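Local coordinates for putative sugar binding protein (Bacteroides vulgatus ATCC 8482, PDB 3KEZ) that probably binds sugars at the outer membrane as a calcium-containing member of the SusD family of nutrient-binding proteins, at residues E168-I173 / S203-Y208. Residues are numbered along the deposited sequence; the frame is centred on the assembly and turned at random.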
ATOM      1  N   GLU A 168     -20.163   3.798  -1.821  1.00  8.50           N
ATOM      2  CA  GLU A 168     -20.115   4.666  -2.998  1.00  8.66           C
ATOM      3  C   GLU A 168     -18.688   4.865  -3.450  1.00 10.19           C
ATOM      4  O   GLU A 168     -18.394   4.859  -4.657  1.00 10.93           O
ATOM      5  CB  GLU A 168     -20.773   6.039  -2.733  1.00  7.36           C
ATOM      6  CG  GLU A 168     -22.235   5.886  -2.528  1.00 10.59           C
ATOM      7  CD  GLU A 168     -22.912   7.128  -2.005  1.00 14.40           C
ATOM      8  OE1 GLU A 168     -22.328   7.933  -1.253  1.00  7.93           O
ATOM      9  OE2 GLU A 168     -24.068   7.255  -2.353  1.00 16.20           O
ATOM     10  N   CYS A 169     -17.793   5.015  -2.478  1.00 10.70           N
ATOM     11  CA  CYS A 169     -16.376   5.159  -2.784  1.00 11.17           C
ATOM     12  C   CYS A 169     -15.810   3.936  -3.501  1.00 11.01           C
ATOM     13  O   CYS A 169     -15.050   4.087  -4.466  1.00 10.20           O
ATOM     14  CB  CYS A 169     -15.551   5.480  -1.534  1.00 10.68           C
ATOM     15  SG  CYS A 169     -15.861   7.123  -0.856  1.00 14.17           S
ATOM     16  N   TYR A 170     -16.160   2.740  -3.027  1.00 11.09           N
ATOM     17  CA  TYR A 170     -15.694   1.497  -3.656  1.00  9.10           C
ATOM     18  C   TYR A 170     -16.197   1.390  -5.089  1.00 11.43           C
ATOM     19  O   TYR A 170     -15.472   0.890  -5.978  1.00  9.86           O
ATOM     20  CB  TYR A 170     -16.112   0.255  -2.831  1.00 11.01           C
ATOM     21  CG  TYR A 170     -15.081  -0.172  -1.797  1.00  6.71           C
ATOM     22  CD1 TYR A 170     -14.918   0.518  -0.589  1.00 12.40           C
ATOM     23  CD2 TYR A 170     -14.243  -1.266  -2.051  1.00 10.10           C
ATOM     24  CE1 TYR A 170     -13.946   0.113   0.365  1.00  9.47           C
ATOM     25  CE2 TYR A 170     -13.260  -1.666  -1.124  1.00  7.53           C
ATOM     26  CZ  TYR A 170     -13.120  -0.980   0.081  1.00  9.40           C
ATOM     27  OH  TYR A 170     -12.144  -1.418   0.940  1.00  9.08           O
ATOM     28  N   THR A 171     -17.442   1.824  -5.320  1.00 10.46           N
ATOM     29  CA  THR A 171     -17.972   1.834  -6.684  1.00 11.61           C
ATOM     30  C   THR A 171     -17.035   2.612  -7.612  1.00 11.35           C
ATOM     31  O   THR A 171     -16.711   2.139  -8.693  1.00 10.94           O
ATOM     32  CB  THR A 171     -19.400   2.382  -6.714  1.00 12.41           C
ATOM     33  OG1 THR A 171     -20.229   1.519  -5.917  1.00 10.36           O
ATOM     34  CG2 THR A 171     -19.931   2.454  -8.110  1.00  8.61           C
ATOM     35  N   GLU A 172     -16.586   3.783  -7.149  1.00 11.72           N
ATOM     36  CA  GLU A 172     -15.699   4.677  -7.923  1.00  9.32           C
ATOM     37  C   GLU A 172     -14.301   4.098  -8.062  1.00  9.22           C
ATOM     38  O   GLU A 172     -13.706   4.158  -9.159  1.00 11.97           O
ATOM     39  CB  GLU A 172     -15.628   6.072  -7.289  1.00 12.50           C
ATOM     40  CG  GLU A 172     -16.887   6.891  -7.336  1.00 13.85           C
ATOM     41  CD  GLU A 172     -17.591   6.870  -8.701  1.00 20.09           C
ATOM     42  OE1 GLU A 172     -16.936   7.076  -9.744  1.00 19.32           O
ATOM     43  OE2 GLU A 172     -18.803   6.605  -8.725  1.00 18.14           O
ATOM     44  N   ILE A 173     -13.786   3.533  -6.964  1.00 10.91           N
ATOM     45  CA  ILE A 173     -12.460   2.923  -6.914  1.00  9.70           C
ATOM     46  C   ILE A 173     -12.402   1.803  -7.941  1.00 14.03           C
ATOM     47  O   ILE A 173     -11.515   1.779  -8.792  1.00 11.06           O
ATOM     48  CB  ILE A 173     -12.085   2.377  -5.524  1.00 13.36           C
ATOM     49  CG1 ILE A 173     -11.952   3.543  -4.523  1.00 11.25           C
ATOM     50  CG2 ILE A 173     -10.755   1.555  -5.614  1.00  7.11           C
ATOM     51  CD1 ILE A 173     -12.141   3.192  -2.997  1.00 10.50           C
ATOM     52  N   SER A 203      -7.314  -6.341  -7.487  1.00  9.18           N
ATOM     53  CA  SER A 203      -7.532  -7.587  -6.758  1.00  9.72           C
ATOM     54  C   SER A 203      -7.574  -7.394  -5.256  1.00  9.89           C
ATOM     55  O   SER A 203      -8.382  -7.996  -4.575  1.00  9.12           O
ATOM     56  CB  SER A 203      -6.512  -8.706  -7.159  1.00 11.85           C
ATOM     57  OG  SER A 203      -5.242  -8.560  -6.531  1.00 10.82           O
ATOM     58  N   ARG A 204      -6.707  -6.538  -4.742  1.00 10.48           N
ATOM     59  CA  ARG A 204      -6.744  -6.192  -3.323  1.00 10.35           C
ATOM     60  C   ARG A 204      -8.059  -5.517  -2.981  1.00 10.19           C
ATOM     61  O   ARG A 204      -8.705  -5.848  -1.962  1.00  7.42           O
ATOM     62  CB  ARG A 204      -5.540  -5.272  -2.962  1.00 10.21           C
ATOM     63  CG  ARG A 204      -5.410  -5.059  -1.437  1.00 10.44           C
ATOM     64  CD  ARG A 204      -4.608  -3.834  -1.115  1.00 12.83           C
ATOM     65  NE  ARG A 204      -3.296  -3.846  -1.718  1.00 11.39           N
ATOM     66  CZ  ARG A 204      -2.509  -2.777  -1.793  1.00 13.63           C
ATOM     67  NH1 ARG A 204      -2.909  -1.613  -1.333  1.00 10.66           N
ATOM     68  NH2 ARG A 204      -1.324  -2.852  -2.349  1.00 15.49           N
ATOM     69  N   VAL A 205      -8.469  -4.563  -3.812  1.00  8.45           N
ATOM     70  CA  VAL A 205      -9.677  -3.806  -3.529  1.00  8.65           C
ATOM     71  C   VAL A 205     -10.879  -4.771  -3.505  1.00  8.84           C
ATOM     72  O   VAL A 205     -11.669  -4.721  -2.582  1.00 11.58           O
ATOM     73  CB  VAL A 205      -9.909  -2.673  -4.520  1.00 12.81           C
ATOM     74  CG1 VAL A 205     -11.296  -2.002  -4.257  1.00  7.91           C
ATOM     75  CG2 VAL A 205      -8.782  -1.621  -4.441  1.00  6.83           C
ATOM     76  N   TYR A 206     -10.946  -5.703  -4.450  1.00 10.53           N
ATOM     77  CA  TYR A 206     -11.988  -6.730  -4.410  1.00  7.50           C
ATOM     78  C   TYR A 206     -11.970  -7.581  -3.140  1.00  9.75           C
ATOM     79  O   TYR A 206     -13.041  -7.984  -2.641  1.00 12.81           O
ATOM     80  CB  TYR A 206     -11.923  -7.608  -5.661  1.00  7.00           C
ATOM     81  CG  TYR A 206     -12.440  -6.971  -6.972  1.00  8.23           C
ATOM     82  CD1 TYR A 206     -13.705  -6.387  -7.040  1.00 11.70           C
ATOM     83  CD2 TYR A 206     -11.739  -7.124  -8.163  1.00 14.66           C
ATOM     84  CE1 TYR A 206     -14.206  -5.888  -8.211  1.00  9.75           C
ATOM     85  CE2 TYR A 206     -12.260  -6.636  -9.389  1.00  9.56           C
ATOM     86  CZ  TYR A 206     -13.488  -6.035  -9.383  1.00  8.88           C
ATOM     87  OH  TYR A 206     -14.019  -5.563 -10.514  1.00 14.61           O
ATOM     88  N   LEU A 207     -10.784  -7.919  -2.625  1.00 11.34           N
ATOM     89  CA  LEU A 207     -10.720  -8.712  -1.362  1.00 10.56           C
ATOM     90  C   LEU A 207     -11.331  -7.921  -0.244  1.00  9.78           C
ATOM     91  O   LEU A 207     -12.138  -8.442   0.551  1.00 12.16           O
ATOM     92  CB  LEU A 207      -9.267  -9.079  -0.992  1.00  8.47           C
ATOM     93  CG  LEU A 207      -8.530 -10.053  -1.889  1.00 14.33           C
ATOM     94  CD1 LEU A 207      -7.061 -10.183  -1.519  1.00 12.58           C
ATOM     95  CD2 LEU A 207      -9.267 -11.377  -1.812  1.00  6.65           C
ATOM     96  N   TYR A 208     -10.962  -6.653  -0.146  1.00 10.02           N
ATOM     97  CA  TYR A 208     -11.524  -5.780   0.945  1.00 10.83           C
ATOM     98  C   TYR A 208     -13.030  -5.675   0.902  1.00 11.43           C
ATOM     99  O   TYR A 208     -13.673  -5.539   1.936  1.00 12.82           O
ATOM    100  CB  TYR A 208     -10.999  -4.338   0.863  1.00 13.02           C
ATOM    101  CG  TYR A 208      -9.631  -4.062   1.432  1.00 13.38           C
ATOM    102  CD1 TYR A 208      -8.537  -4.804   1.059  1.00  8.99           C
ATOM    103  CD2 TYR A 208      -9.431  -3.036   2.334  1.00 17.27           C
ATOM    104  CE1 TYR A 208      -7.296  -4.534   1.549  1.00  6.91           C
ATOM    105  CE2 TYR A 208      -8.163  -2.760   2.840  1.00 14.72           C
ATOM    106  CZ  TYR A 208      -7.101  -3.496   2.428  1.00 10.61           C
ATOM    107  OH  TYR A 208      -5.824  -3.219   2.883  1.00 11.31           O
TER
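Tyr170 of helix 166-183 reaches across to Val205 and Tyr208 of helix 195-209, joining two helices of the helical scaffold that SusD-family proteins build from TPR-like hairpins. The short segments run nearly antiparallel, at 157°, with their axes 11.1 Å apart, a wide spacing that the tyrosine ring spans. CG1 of Val205 approaches that ring obliquely, 3.7 Å from Tyr170 CE2. Val205 O meets the ring edge in its plane, also 3.7 Å from Tyr170 CE2. At the far end the hydroxyl presses on Tyr208, Tyr170 OH coming to 3.1 Å from Tyr208 CB, and the two side chains cross at about a right angle. The anti placement of Val205 CG1 relative to the backbone N (chi1 174°) brings that methyl against both the tyrosine ring and Ile173, whose CG2 sits 3.8 Å from it. No hydrogen bond links the two segments, which meet through buried, largely apolar packing; Val205 goes on to touch Ile174 and Leu177. With an alanine at Tyr170, Val205 CG1 would probably lose the ring beside it and Tyr208 CB the hydroxyl against it, opening a gap at this end of the interface. Tyr208 turns its own hydroxyl to Arg132 and its ring edge-to-face with Phe128. Both partners belong to helix 109-134, which also packs against Tyr170 through Phe128 and Thr131, while Leu207 and Arg204 face helix 337-350.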